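Local coordinates for ABC sugar transporter, periplasmic sugar binding protein (PDB 3ROT), which probably binds a sugar in the periplasm and delivers it to an ABC transporter for uptake, at residues A199-G204 with T227-S232. Sequence-based numbering, arbitrary orientation.
Sequences ALDPLG and TPNTVS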
ATOM      1  N   ALA A 199       0.816  -9.280  -3.455  1.00 22.75           N
ATOM      2  CA  ALA A 199      -0.041 -10.005  -4.381  1.00 24.95           C
ATOM      3  C   ALA A 199      -1.376 -10.249  -3.681  1.00 25.96           C
ATOM      4  O   ALA A 199      -2.442 -10.134  -4.288  1.00 27.57           O
ATOM      5  CB  ALA A 199       0.598 -11.347  -4.773  1.00 22.73           C
ATOM      6  N   LEU A 200      -1.314 -10.578  -2.395  1.00 26.10           N
ATOM      7  CA  LEU A 200      -2.523 -10.858  -1.629  1.00 26.79           C
ATOM      8  C   LEU A 200      -3.514  -9.700  -1.452  1.00 26.05           C
ATOM      9  O   LEU A 200      -4.712  -9.907  -1.615  1.00 27.34           O
ATOM     10  CB  LEU A 200      -2.162 -11.431  -0.253  1.00 25.94           C
ATOM     11  CG  LEU A 200      -3.364 -11.897   0.579  1.00 25.70           C
ATOM     12  CD1 LEU A 200      -4.129 -12.987  -0.170  1.00 25.50           C
ATOM     13  CD2 LEU A 200      -2.880 -12.429   1.927  1.00 24.79           C
ATOM     14  N   ASP A 201      -3.050  -8.493  -1.126  1.00 26.93           N
ATOM     15  CA  ASP A 201      -3.989  -7.376  -0.923  1.00 29.98           C
ATOM     16  C   ASP A 201      -5.008  -7.183  -2.046  1.00 27.89           C
ATOM     17  O   ASP A 201      -6.224  -7.232  -1.807  1.00 29.24           O
ATOM     18  CB  ASP A 201      -3.256  -6.047  -0.710  1.00 33.44           C
ATOM     19  CG  ASP A 201      -2.475  -6.010   0.575  1.00 39.60           C
ATOM     20  OD1 ASP A 201      -2.979  -6.519   1.604  1.00 41.82           O
ATOM     21  OD2 ASP A 201      -1.356  -5.451   0.556  1.00 46.67           O
ATOM     22  N   PRO A 202      -4.536  -6.927  -3.282  1.00 27.18           N
ATOM     23  CA  PRO A 202      -5.507  -6.745  -4.365  1.00 24.10           C
ATOM     24  C   PRO A 202      -6.374  -7.986  -4.586  1.00 22.70           C
ATOM     25  O   PRO A 202      -7.540  -7.875  -4.958  1.00 20.59           O
ATOM     26  CB  PRO A 202      -4.630  -6.381  -5.566  1.00 24.61           C
ATOM     27  CG  PRO A 202      -3.318  -6.967  -5.240  1.00 28.95           C
ATOM     28  CD  PRO A 202      -3.164  -6.707  -3.770  1.00 25.66           C
ATOM     29  N   LEU A 203      -5.810  -9.167  -4.341  1.00 21.60           N
ATOM     30  CA  LEU A 203      -6.585 -10.395  -4.479  1.00 22.66           C
ATOM     31  C   LEU A 203      -7.643 -10.440  -3.362  1.00 23.26           C
ATOM     32  O   LEU A 203      -8.811 -10.763  -3.603  1.00 22.13           O
ATOM     33  CB  LEU A 203      -5.680 -11.622  -4.385  1.00 21.98           C
ATOM     34  CG  LEU A 203      -6.401 -12.967  -4.228  1.00 24.75           C
ATOM     35  CD1 LEU A 203      -7.364 -13.176  -5.387  1.00 24.95           C
ATOM     36  CD2 LEU A 203      -5.377 -14.106  -4.153  1.00 25.40           C
ATOM     37  N   GLY A 204      -7.232 -10.092  -2.144  1.00 23.77           N
ATOM     38  CA  GLY A 204      -8.160 -10.100  -1.020  1.00 24.85           C
ATOM     39  C   GLY A 204      -9.368  -9.181  -1.181  1.00 24.60           C
ATOM     40  O   GLY A 204     -10.438  -9.426  -0.613  1.00 24.01           O
ATOM     41  N   THR A 227       0.481  -9.771   7.658  1.00 25.43           N
ATOM     42  CA  THR A 227       0.225  -8.335   7.742  1.00 23.47           C
ATOM     43  C   THR A 227      -1.204  -8.182   8.279  1.00 23.28           C
ATOM     44  O   THR A 227      -1.973  -9.144   8.276  1.00 22.75           O
ATOM     45  CB  THR A 227       0.294  -7.675   6.350  1.00 23.60           C
ATOM     46  OG1 THR A 227      -0.714  -8.245   5.510  1.00 26.07           O
ATOM     47  CG2 THR A 227       1.659  -7.897   5.710  1.00 26.26           C
ATOM     48  N   PRO A 228      -1.570  -6.977   8.749  1.00 21.98           N
ATOM     49  CA  PRO A 228      -2.914  -6.730   9.282  1.00 22.76           C
ATOM     50  C   PRO A 228      -4.034  -7.225   8.374  1.00 24.71           C
ATOM     51  O   PRO A 228      -4.952  -7.908   8.822  1.00 26.05           O
ATOM     52  CB  PRO A 228      -2.932  -5.214   9.461  1.00 22.20           C
ATOM     53  CG  PRO A 228      -1.516  -4.949   9.907  1.00 23.42           C
ATOM     54  CD  PRO A 228      -0.702  -5.798   8.948  1.00 20.56           C
ATOM     55  N   ASN A 229      -3.965  -6.883   7.094  1.00 24.76           N
ATOM     56  CA  ASN A 229      -4.995  -7.323   6.168  1.00 27.51           C
ATOM     57  C   ASN A 229      -4.961  -8.840   5.981  1.00 26.03           C
ATOM     58  O   ASN A 229      -6.003  -9.472   5.832  1.00 26.82           O
ATOM     59  CB  ASN A 229      -4.834  -6.644   4.813  1.00 31.91           C
ATOM     60  CG  ASN A 229      -6.091  -6.742   3.985  1.00 38.88           C
ATOM     61  OD1 ASN A 229      -7.173  -6.360   4.446  1.00 44.96           O
ATOM     62  ND2 ASN A 229      -5.973  -7.264   2.767  1.00 39.85           N
ATOM     63  N   THR A 230      -3.762  -9.416   5.982  1.00 25.01           N
ATOM     64  CA  THR A 230      -3.603 -10.861   5.825  1.00 23.44           C
ATOM     65  C   THR A 230      -4.251 -11.567   7.022  1.00 23.38           C
ATOM     66  O   THR A 230      -4.959 -12.565   6.865  1.00 22.50           O
ATOM     67  CB  THR A 230      -2.104 -11.253   5.747  1.00 23.30           C
ATOM     68  OG1 THR A 230      -1.484 -10.562   4.649  1.00 24.94           O
ATOM     69  CG2 THR A 230      -1.942 -12.769   5.542  1.00 23.26           C
ATOM     70  N   VAL A 231      -4.017 -11.034   8.215  1.00 21.93           N
ATOM     71  CA  VAL A 231      -4.584 -11.600   9.437  1.00 22.70           C
ATOM     72  C   VAL A 231      -6.110 -11.516   9.393  1.00 21.88           C
ATOM     73  O   VAL A 231      -6.812 -12.437   9.808  1.00 23.44           O
ATOM     74  CB  VAL A 231      -4.053 -10.849  10.687  1.00 23.62           C
ATOM     75  CG1 VAL A 231      -4.791 -11.302  11.936  1.00 23.88           C
ATOM     76  CG2 VAL A 231      -2.562 -11.110  10.840  1.00 24.05           C
ATOM     77  N   SER A 232      -6.623 -10.410   8.877  1.00 22.26           N
ATOM     78  CA  SER A 232      -8.064 -10.243   8.788  1.00 23.91           C
ATOM     79  C   SER A 232      -8.659 -11.272   7.839  1.00 25.72           C
ATOM     80  O   SER A 232      -9.692 -11.870   8.133  1.00 24.78           O
ATOM     81  CB  SER A 232      -8.419  -8.840   8.301  1.00 24.77           C
ATOM     82  OG  SER A 232      -9.822  -8.687   8.256  1.00 28.17           O
TER
HETATM   83  O   HOH W   1      -1.033  -6.412   3.499  1.00 24.54           O
HETATM   84  O   HOH W   2      -7.570  -6.380   0.657  1.00 35.20           O
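Asn229 reaches across to Asp201, and Asn229 ND2 donates an N-H to Asp201 OD1 at 3.3 Å. The bond is long and bent, with an angle of 138° at the hydrogen. OD1 is met on its anti side, and the carboxylate and amide planes stand 50° apart. The Asn229 side chain swings CG anti to its backbone N (chi1 -163°), which carries the amide over to helix 197-208. There Asn229 ND2 also donates to a water, 2.8 Å away, that in turn donates to Asp201 O. ND2 thus reaches the Asp201 side chain directly and its backbone through the water.

A second water joins Asp201 to the start of helix 228-235. It donates to Asp201 OD1 and lies 2.7 Å from Thr227 OG1. Thr227 is the N-cap residue, and its OG1 is hydrogen-bonded to Thr230 OG1 at 2.6 Å. The direct bond and this water share OD1, which should favour a charged carboxylate.

Deeper in, Leu200 packs on Thr230. Its CD2 lies 3.6 Å from Thr230 OG1 and 3.8 Å from Thr230 CG2, with the two side chains crossing at about a right angle. Leu200 also touches Val221 and Ser223 of strand 220-224. Asn229 also packs against Pro228 of the second subunit.

Helices 197-208 and 228-235 follow neighbouring parallel strands, 191-194 and 220-224. Their N-terminal turns meet here, a layered alpha/beta packing of the Rossmann-like lobes of periplasmic sugar-binding proteins.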